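Local coordinates for protein GCN5-related N-acetyltransferase (Kribbella flavida, PDB 4MY0) that binds acetyl-coenzyme A through its GNAT fold and probably acts as an aminoglycoside N-acetyltransferase, at residues T126-Y129 with R130-Y134; D261-H264 with L265-H269; S193-A196 with E197-D201. All coordinates share one frame; numbering follows the deposited sequence.

Three short helices carry the contacts, met along the chain in the order contact 1 (helix 126-131), contact 3 (helix 192-200) and contact 2 (helix 263-266). Contact 1 belongs to the first acetyltransferase region and lines the coenzyme A pocket; contacts 3 and 2 both fall in the second. The centres of contacts 1 and 2 are about 37 Å apart, on opposite sides of the chain's centre, yet the two meet between subunits: Thr126 and Arg130 of one copy bond the 264-268 backbone of another. Contact 3, about 33 Å from contact 1 and 29 Å from contact 2, centre to centre, packs within its own chain, away from the annotated sites, with no other chain touching it.

Contact 1 of 3, residues T126-Y129 with R130-Y134. With AC8 ([(2R,3R,4R,5R)-5-(6-amino-9H-purin-9-yl)-3,4-bis(phosphonooxy)tetrahydrofuran-2-yl]methyl (3R)-3-hydroxy-2,2-dimethyl-4-oxo-4-({3-oxo-3-[(2-sulfanylethyl)amino]propyl}amino)butyl dihydrogen diphosphate), chain L.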
loop_
_atom_site.group_PDB
_atom_site.type_symbol
_atom_site.label_atom_id
_atom_site.label_comp_id
_atom_site.label_asym_id
_atom_site.label_seq_id
_atom_site.Cartn_x
_atom_site.Cartn_y
_atom_site.Cartn_z
ATOM N N THR C 126 -26.134 -9.508 -9.528
ATOM C CA THR C 126 -26.741 -9.928 -10.774
ATOM C C THR C 126 -27.966 -10.812 -10.567
ATOM O O THR C 126 -28.773 -10.954 -11.487
ATOM C CB THR C 126 -25.762 -10.765 -11.608
ATOM O OG1 THR C 126 -25.435 -11.954 -10.874
ATOM C CG2 THR C 126 -24.495 -9.973 -11.934
ATOM N N VAL C 127 -28.109 -11.423 -9.391
ATOM C CA VAL C 127 -29.114 -12.494 -9.234
ATOM C C VAL C 127 -30.546 -12.014 -9.470
ATOM O O VAL C 127 -31.250 -12.578 -10.315
ATOM C CB VAL C 127 -29.018 -13.223 -7.877
ATOM C CG1 VAL C 127 -30.056 -14.359 -7.797
ATOM C CG2 VAL C 127 -27.609 -13.781 -7.661
ATOM N N ILE C 128 -30.968 -10.958 -8.762
ATOM C CA ILE C 128 -32.337 -10.468 -8.915
ATOM C C ILE C 128 -32.621 -10.041 -10.355
ATOM O O ILE C 128 -33.694 -10.305 -10.898
ATOM C CB ILE C 128 -32.672 -9.316 -7.927
ATOM C CG1 ILE C 128 -34.087 -8.787 -8.182
ATOM C CG2 ILE C 128 -31.661 -8.156 -8.030
ATOM C CD1 ILE C 128 -34.621 -7.910 -7.034
ATOM N N TYR C 129 -31.645 -9.410 -10.994
ATOM C CA TYR C 129 -31.872 -8.886 -12.340
ATOM C C TYR C 129 -31.935 -9.983 -13.402
ATOM O O TYR C 129 -32.760 -9.910 -14.320
ATOM C CB TYR C 129 -30.862 -7.779 -12.669
ATOM C CG TYR C 129 -30.967 -6.644 -11.672
ATOM C CD1 TYR C 129 -32.130 -5.881 -11.585
ATOM C CD2 TYR C 129 -29.926 -6.369 -10.782
ATOM C CE1 TYR C 129 -32.246 -4.843 -10.655
ATOM C CE2 TYR C 129 -30.024 -5.333 -9.854
ATOM C CZ TYR C 129 -31.191 -4.576 -9.798
ATOM O OH TYR C 129 -31.304 -3.544 -8.879
ATOM N N ARG C 130 -31.103 -11.012 -13.267
ATOM C CA ARG C 130 -31.181 -12.145 -14.186
ATOM C C ARG C 130 -32.520 -12.886 -14.045
ATOM O O ARG C 130 -33.098 -13.304 -15.037
ATOM C CB ARG C 130 -29.993 -13.095 -13.971
ATOM C CG ARG C 130 -28.702 -12.549 -14.567
ATOM C CD ARG C 130 -27.503 -13.467 -14.341
ATOM N NE ARG C 130 -26.413 -13.046 -15.224
ATOM C CZ ARG C 130 -25.123 -13.194 -14.945
ATOM N NH1 ARG C 130 -24.761 -13.754 -13.801
ATOM N NH2 ARG C 130 -24.200 -12.780 -15.810
ATOM N N HIS C 131 -32.998 -13.048 -12.813
ATOM C CA HIS C 131 -34.317 -13.642 -12.582
ATOM C C HIS C 131 -35.414 -12.841 -13.285
ATOM O O HIS C 131 -36.399 -13.403 -13.752
ATOM C CB HIS C 131 -34.620 -13.723 -11.077
ATOM C CG HIS C 131 -33.956 -14.871 -10.383
ATOM N ND1 HIS C 131 -33.836 -16.117 -10.957
ATOM C CD2 HIS C 131 -33.380 -14.963 -9.162
ATOM C CE1 HIS C 131 -33.205 -16.925 -10.125
ATOM N NE2 HIS C 131 -32.919 -16.249 -9.027
ATOM N N LEU C 132 -35.235 -11.523 -13.366
ATOM C CA LEU C 132 -36.223 -10.658 -14.028
ATOM C C LEU C 132 -36.003 -10.528 -15.530
ATOM O O LEU C 132 -36.784 -9.858 -16.219
ATOM C CB LEU C 132 -36.205 -9.260 -13.405
ATOM C CG LEU C 132 -36.788 -9.216 -12.000
ATOM C CD1 LEU C 132 -36.156 -8.086 -11.250
ATOM C CD2 LEU C 132 -38.293 -9.046 -12.059
ATOM N N GLY C 133 -34.933 -11.132 -16.045
ATOM C CA GLY C 133 -34.736 -11.157 -17.479
ATOM C C GLY C 133 -33.618 -10.292 -18.039
ATOM O O GLY C 133 -33.414 -10.284 -19.250
ATOM N N TYR C 134 -32.882 -9.578 -17.186
ATOM C CA TYR C 134 -31.778 -8.757 -17.665
ATOM C C TYR C 134 -30.541 -9.618 -17.930
ATOM O O TYR C 134 -30.349 -10.654 -17.285
ATOM C CB TYR C 134 -31.402 -7.702 -16.622
ATOM C CG TYR C 134 -32.375 -6.540 -16.491
ATOM C CD1 TYR C 134 -32.087 -5.302 -17.068
ATOM C CD2 TYR C 134 -33.558 -6.666 -15.758
ATOM C CE1 TYR C 134 -32.964 -4.221 -16.932
ATOM C CE2 TYR C 134 -34.433 -5.593 -15.613
ATOM C CZ TYR C 134 -34.133 -4.371 -16.205
ATOM O OH TYR C 134 -35.006 -3.295 -16.075
HETATM N N1A AC8 L . -26.717 -11.805 -3.077
HETATM O O1A AC8 L . -36.835 -10.060 -4.470
HETATM P P1A AC8 L . -35.740 -10.538 -3.528
HETATM C C1B AC8 L . -31.480 -12.858 -4.635
HETATM S S1P AC8 L . -28.606 -2.521 -8.035
HETATM C C2A AC8 L . -27.159 -12.872 -3.770
HETATM O O2A AC8 L . -36.148 -10.995 -2.156
HETATM P P2A AC8 L . -34.510 -8.189 -2.406
HETATM C C2B AC8 L . -32.491 -13.627 -3.816
HETATM O O2B AC8 L . -31.881 -14.796 -3.253
HETATM O O2C AC8 L . -33.843 -15.615 -1.922
HETATM C C2P AC8 L . -29.115 -3.086 -6.374
HETATM N N3A AC8 L . -28.457 -12.984 -4.088
HETATM O O3A AC8 L . -34.650 -9.368 -3.492
HETATM C C3B AC8 L . -33.548 -13.963 -4.873
HETATM O O3B AC8 L . -33.083 -15.064 -5.662
HETATM P P3B AC8 L . -33.562 -16.608 -5.504
HETATM O O3C AC8 L . -32.004 -14.294 -0.829
HETATM C C3P AC8 L . -28.795 -1.873 -5.530
HETATM C C4A AC8 L . -29.334 -12.013 -3.714
HETATM O O4A AC8 L . -35.890 -7.730 -1.986
HETATM C C4B AC8 L . -33.521 -12.784 -5.827
HETATM O O4B AC8 L . -32.256 -12.147 -5.610
HETATM O O4C AC8 L . -31.538 -16.642 -1.626
HETATM P P4C AC8 L . -32.353 -15.384 -1.807
HETATM N N4P AC8 L . -29.042 -1.966 -4.093
HETATM C C5A AC8 L . -28.895 -10.904 -3.008
HETATM O O5A AC8 L . -33.504 -8.623 -1.380
HETATM C C5B AC8 L . -34.644 -11.784 -5.573
HETATM O O5B AC8 L . -34.871 -11.724 -4.169
HETATM C C5P AC8 L . -28.381 -2.657 -3.170
HETATM O O5P AC8 L . -27.461 -3.409 -3.474
HETATM C C6A AC8 L . -27.545 -10.809 -2.689
HETATM N N6A AC8 L . -27.068 -9.745 -1.993
HETATM O O6A AC8 L . -33.822 -7.049 -3.301
HETATM C C6P AC8 L . -28.827 -2.437 -1.743
HETATM N N7A AC8 L . -29.969 -10.114 -2.763
HETATM O O7A AC8 L . -33.457 -16.968 -4.041
HETATM C C7P AC8 L . -28.718 -3.653 -0.812
HETATM C C8A AC8 L . -31.049 -10.721 -3.318
HETATM O O8A AC8 L . -34.979 -16.616 -6.043
HETATM N N8P AC8 L . -29.681 -4.654 -1.283
HETATM N N9A AC8 L . -30.653 -11.882 -3.881
HETATM O O9A AC8 L . -32.561 -17.353 -6.360
HETATM C C9P AC8 L . -30.987 -4.503 -1.492
HETATM O O9P AC8 L . -31.531 -3.434 -1.271
HETATM C CAP AC8 L . -31.801 -5.684 -1.992
HETATM O OAP AC8 L . -31.371 -6.882 -1.343
HETATM C CBP AC8 L . -31.708 -5.916 -3.506
HETATM C CCP AC8 L . -32.503 -7.189 -3.839
HETATM C CDP AC8 L . -32.314 -4.738 -4.261
HETATM C CEP AC8 L . -30.268 -6.114 -3.953
HETATM O O HOH W 1 -26.365 -14.558 -11.582
#
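Tyr129 O takes the backbone N-H of Tyr134 at 2.9 Å, from above the carbonyl plane, and a weak bond from Leu132 N, closing helix 126-131 of the GNAT fold. Gly133, at phi 109°, makes the turn of a Schellman motif, and the Tyr134 ring, with CG anti to its carbonyl carbon (chi1 -74°), meets Tyr129 O at its edge, in plane. Val127, Ile128 and Tyr129 line the pocket of AC8, a coenzyme A analogue with a phosphate on each of two ribose oxygens. Tyr129 OH lies 3.0 Å from the thiol sulfur S1P, which sits near the plane of the phenol ring, while Ile128 CG2 covers the centre of one ring face. In one of its two conformers, His131 runs beside Val127, CD2 3.6 Å from Val127 CG1, and its NE2 donates to O9A of the 3'-phosphate at 2.9 Å. Arg130, extended from CG to NE, lies alongside Thr126, whose CG2 lies over the rim of one guanidinium face. Its NE pairs with Glu135, whereas NH1 bonds Val267 O and NH2, more weakly, His264 O of the second subunit; Thr126 OG1 bonds Glu268 O there. A leucine in place of Arg130 would probably leave Glu135 without its charged mate and that Val267 carbonyl without this donor. One water, in the guanidinium plane, donates to Thr126 OG1 and accepts from Arg130 NH1, each at 2.9 Å.

Contact 2 of 3, residues D261-H264 with L265-H269; sequences DPVH and LLVEH
Val263 O receives two backbone N-H groups, from Leu266 and Val267, and so holds together the short, weakly bonded helix 263-266 of the second GNAT region. The two donors arrive differently: Leu266 N stands well above the carbonyl plane at 3.0 Å, whereas Val267 N, at the same distance, comes nearly along the C=O axis. One step earlier Leu265 N bonds Pro262 O at 2.9 Å, again from above the plane. The bonds given by Leu265 and Leu266 are i to i+3 bonds of 3-10 type; that of Val267 spans i to i+4, and Val267 itself takes an extended backbone. At the entry, Asp261 supplies a side-chain cap: OD2 accepts from Val263 N at 2.9 Å through its anti lone pair, with an N-H...O angle of 164°.

Apolar contacts follow the same turn. Val263 and Val267 cross obliquely, their branches meeting at CG2 and CG1, 3.7 Å apart. With chi1 at 69°, Val263 places CG2 anti to the backbone N, where it meets Val267 CG1, and sets CG1 above the centre of the His264 ring. Leu266 lays its CG against Pro262 O at 3.5 Å. Phe145 of strand 135-146 packs on both valines, Phe143 meets the His264 ring edge-to-face, and Leu265 packs on Ala363 of the second subunit.

Polar links leave from the backbone beyond the turn. Asp149 accepts from the N-H groups of Glu268 and His269, one through each carboxylate oxygen, and so ties the chain after the turn to helix 147-151. Glu268 also touches a bound acetyl-CoA, placing this turn beside a coenzyme site. Just past the turn, Val267 CG2 lies 3.4 Å from Val263 O.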
loop_
_atom_site.group_PDB
_atom_site.type_symbol
_atom_site.label_atom_id
_atom_site.label_comp_id
_atom_site.label_asym_id
_atom_site.label_seq_id
_atom_site.Cartn_x
_atom_site.Cartn_y
_atom_site.Cartn_z
ATOM N N ASP C 261 -11.322 3.656 -29.431
ATOM C CA ASP C 261 -11.095 5.094 -29.600
ATOM C C ASP C 261 -9.767 5.358 -30.323
ATOM O O ASP C 261 -8.754 4.715 -30.030
ATOM C CB ASP C 261 -11.117 5.816 -28.251
ATOM C CG ASP C 261 -11.223 7.327 -28.399
ATOM O OD1 ASP C 261 -12.326 7.870 -28.160
ATOM O OD2 ASP C 261 -10.211 7.964 -28.771
ATOM N N PRO C 262 -9.775 6.309 -31.272
ATOM C CA PRO C 262 -8.582 6.687 -32.037
ATOM C C PRO C 262 -7.401 7.162 -31.188
ATOM O O PRO C 262 -6.284 7.167 -31.697
ATOM C CB PRO C 262 -9.081 7.845 -32.915
ATOM C CG PRO C 262 -10.345 8.324 -32.267
ATOM C CD PRO C 262 -10.958 7.082 -31.696
ATOM N N VAL C 263 -7.632 7.569 -29.940
ATOM C CA VAL C 263 -6.535 8.076 -29.116
ATOM C C VAL C 263 -5.427 7.015 -28.927
ATOM O O VAL C 263 -4.246 7.359 -28.805
ATOM C CB VAL C 263 -7.032 8.606 -27.747
ATOM C CG1 VAL C 263 -7.529 7.461 -26.866
ATOM C CG2 VAL C 263 -5.926 9.373 -27.033
ATOM N N HIS C 264 -5.801 5.736 -28.927
ATOM C CA HIS C 264 -4.822 4.661 -28.750
ATOM C C HIS C 264 -3.871 4.618 -29.947
ATOM O O HIS C 264 -2.725 4.163 -29.839
ATOM C CB HIS C 264 -5.525 3.303 -28.578
ATOM C CG HIS C 264 -6.465 3.240 -27.407
ATOM N ND1 HIS C 264 -6.028 3.232 -26.098
ATOM C CD2 HIS C 264 -7.818 3.172 -27.349
ATOM C CE1 HIS C 264 -7.071 3.176 -25.289
ATOM N NE2 HIS C 264 -8.169 3.137 -26.023
ATOM N N LEU C 265 -4.349 5.111 -31.088
ATOM C CA LEU C 265 -3.559 5.129 -32.314
ATOM C C LEU C 265 -2.699 6.389 -32.410
ATOM O O LEU C 265 -1.770 6.459 -33.216
ATOM C CB LEU C 265 -4.486 5.043 -33.538
ATOM C CG LEU C 265 -5.427 3.841 -33.645
ATOM C CD1 LEU C 265 -6.445 4.039 -34.760
ATOM C CD2 LEU C 265 -4.638 2.565 -33.878
ATOM N N LEU C 266 -3.014 7.384 -31.586
ATOM C CA LEU C 266 -2.351 8.685 -31.656
ATOM C C LEU C 266 -1.227 8.845 -30.630
ATOM O O LEU C 266 -0.190 9.439 -30.937
ATOM C CB LEU C 266 -3.375 9.807 -31.448
ATOM C CG LEU C 266 -4.454 9.996 -32.515
ATOM C CD1 LEU C 266 -5.525 10.970 -32.050
ATOM C CD2 LEU C 266 -3.813 10.498 -33.779
ATOM N N VAL C 267 -1.432 8.341 -29.413
ATOM C CA VAL C 267 -0.467 8.597 -28.339
ATOM C C VAL C 267 0.735 7.673 -28.396
ATOM O O VAL C 267 0.621 6.511 -28.792
ATOM C CB VAL C 267 -1.098 8.518 -26.944
ATOM C CG1 VAL C 267 -2.202 9.525 -26.829
ATOM C CG2 VAL C 267 -1.630 7.127 -26.673
ATOM N N GLU C 268 1.888 8.201 -27.995
ATOM C CA GLU C 268 3.122 7.426 -27.991
ATOM C C GLU C 268 3.082 6.283 -26.977
ATOM O O GLU C 268 3.319 5.124 -27.323
ATOM C CB GLU C 268 4.331 8.325 -27.708
ATOM C CG GLU C 268 5.595 7.529 -27.361
ATOM C CD GLU C 268 6.834 8.399 -27.197
ATOM O OE1 GLU C 268 7.833 7.909 -26.611
ATOM O OE2 GLU C 268 6.810 9.559 -27.664
ATOM N N HIS C 269 2.789 6.603 -25.723
ATOM C CA HIS C 269 2.785 5.588 -24.677
ATOM C C HIS C 269 1.394 4.999 -24.569
ATOM O O HIS C 269 0.409 5.736 -24.485
ATOM C CB HIS C 269 3.232 6.207 -23.356
ATOM C CG HIS C 269 4.597 6.821 -23.426
ATOM N ND1 HIS C 269 5.748 6.110 -23.152
ATOM C CD2 HIS C 269 4.996 8.071 -23.759
ATOM C CE1 HIS C 269 6.797 6.899 -23.308
ATOM N NE2 HIS C 269 6.368 8.092 -23.682
#

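Contact 3 of 3, residues S193-A196 with E197-D201; sequences SKIA and EWLED
From Ser193 to Glu200 the backbone runs as regular alpha-helix, the last two turns of helix 192-200, with four successive i to i+4 bonds, the shortest of them Glu200 N to Ala196 O at 2.8 Å. Asp201 then leaves helical geometry while its N still bonds Glu197 O.

The inward side is apolar. Ile195 and Leu199 lie side by side and point the same way, with CG2 and CD1 4.0 Å apart; Ile195 CG2 sits anti to the backbone N, which sets this methyl beside Leu199 CD1, one turn on. It also comes within 4.2 Å of Trp198 CE3, the benzene side of the indole. Helix 168-182 covers this side, Leu172 packing on Ile195 and Phe171 on Leu199, while Val215 of strand 212-219 touches both Trp198 and Leu199.

On the outer side Lys194 and Glu197 pass at a slant. The lysine chain bends at chi2 (82°) and brings CE alongside the carboxylate, 3.8 Å from OE1, but NZ stays too far for a salt bridge and pairs with Asp43 instead. The glutamate probably adds a weak electrostatic pull on that ammonium. Its own chain, extended beyond CG, lies along the helix surface, with Glu197 CG 3.3 Å from Ser193 O.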
loop_
_atom_site.group_PDB
_atom_site.type_symbol
_atom_site.label_atom_id
_atom_site.label_comp_id
_atom_site.label_asym_id
_atom_site.label_seq_id
_atom_site.Cartn_x
_atom_site.Cartn_y
_atom_site.Cartn_z
ATOM N N SER C 193 -31.443 19.564 -21.292
ATOM C CA SER C 193 -31.445 20.248 -19.998
ATOM C C SER C 193 -30.373 19.680 -19.066
ATOM O O SER C 193 -29.639 20.430 -18.409
ATOM C CB SER C 193 -32.821 20.124 -19.328
ATOM O OG SER C 193 -33.010 18.829 -18.772
ATOM N N LYS C 194 -30.290 18.352 -19.014
ATOM C CA LYS C 194 -29.350 17.664 -18.130
ATOM C C LYS C 194 -27.907 17.899 -18.575
ATOM O O LYS C 194 -26.995 18.006 -17.753
ATOM C CB LYS C 194 -29.662 16.167 -18.090
ATOM C CG LYS C 194 -29.357 15.510 -16.748
ATOM C CD LYS C 194 -30.484 15.726 -15.742
ATOM C CE LYS C 194 -30.077 15.261 -14.345
ATOM N NZ LYS C 194 -31.247 15.199 -13.415
ATOM N N ILE C 195 -27.707 18.002 -19.883
ATOM C CA ILE C 195 -26.391 18.304 -20.436
ATOM C C ILE C 195 -25.974 19.729 -20.087
ATOM O O ILE C 195 -24.823 19.980 -19.750
ATOM C CB ILE C 195 -26.377 18.083 -21.955
ATOM C CG1 ILE C 195 -26.327 16.580 -22.235
ATOM C CG2 ILE C 195 -25.198 18.832 -22.612
ATOM C CD1 ILE C 195 -26.781 16.206 -23.594
ATOM N N ALA C 196 -26.927 20.653 -20.146
ATOM C CA ALA C 196 -26.687 22.026 -19.722
ATOM C C ALA C 196 -26.243 22.112 -18.246
ATOM O O ALA C 196 -25.344 22.895 -17.905
ATOM C CB ALA C 196 -27.934 22.890 -19.976
ATOM N N GLU C 197 -26.872 21.313 -17.381
ATOM C CA GLU C 197 -26.497 21.263 -15.965
ATOM C C GLU C 197 -25.045 20.832 -15.828
ATOM O O GLU C 197 -24.277 21.391 -15.045
ATOM C CB GLU C 197 -27.397 20.279 -15.197
ATOM C CG GLU C 197 -28.890 20.635 -15.207
ATOM C CD GLU C 197 -29.740 19.669 -14.382
ATOM O OE1 GLU C 197 -29.164 18.874 -13.602
ATOM O OE2 GLU C 197 -30.986 19.708 -14.517
ATOM N N TRP C 198 -24.689 19.829 -16.617
ATOM C CA TRP C 198 -23.369 19.224 -16.638
ATOM C C TRP C 198 -22.338 20.273 -17.049
ATOM O O TRP C 198 -21.292 20.397 -16.417
ATOM C CB TRP C 198 -23.426 18.044 -17.618
ATOM C CG TRP C 198 -22.191 17.220 -17.833
ATOM C CD1 TRP C 198 -21.385 16.661 -16.878
ATOM C CD2 TRP C 198 -21.664 16.797 -19.103
ATOM N NE1 TRP C 198 -20.369 15.949 -17.478
ATOM C CE2 TRP C 198 -20.522 16.008 -18.842
ATOM C CE3 TRP C 198 -22.040 17.020 -20.437
ATOM C CZ2 TRP C 198 -19.755 15.438 -19.866
ATOM C CZ3 TRP C 198 -21.275 16.454 -21.456
ATOM C CH2 TRP C 198 -20.143 15.672 -21.161
ATOM N N LEU C 199 -22.660 21.055 -18.079
ATOM C CA LEU C 199 -21.740 22.067 -18.598
ATOM C C LEU C 199 -21.705 23.327 -17.737
ATOM O O LEU C 199 -20.734 24.078 -17.791
ATOM C CB LEU C 199 -22.101 22.444 -20.038
ATOM C CG LEU C 199 -22.003 21.336 -21.090
ATOM C CD1 LEU C 199 -22.494 21.823 -22.450
ATOM C CD2 LEU C 199 -20.585 20.803 -21.188
ATOM N N GLU C 200 -22.757 23.574 -16.956
ATOM C CA GLU C 200 -22.775 24.748 -16.071
ATOM C C GLU C 200 -22.060 24.482 -14.735
ATOM O O GLU C 200 -21.633 25.408 -14.058
ATOM C CB GLU C 200 -24.209 25.254 -15.835
ATOM C CG GLU C 200 -24.277 26.557 -15.024
ATOM C CD GLU C 200 -25.536 27.367 -15.293
ATOM O OE1 GLU C 200 -26.212 27.100 -16.308
ATOM O OE2 GLU C 200 -25.850 28.274 -14.487
ATOM N N ASP C 201 -21.932 23.209 -14.368
ATOM C CA ASP C 201 -21.194 22.811 -13.174
ATOM C C ASP C 201 -19.744 23.326 -13.260
ATOM O O ASP C 201 -18.990 22.956 -14.171
ATOM C CB ASP C 201 -21.243 21.283 -13.046
ATOM C CG ASP C 201 -20.649 20.762 -11.739
ATOM O OD1 ASP C 201 -19.753 21.416 -11.161
ATOM O OD2 ASP C 201 -21.065 19.664 -11.310
#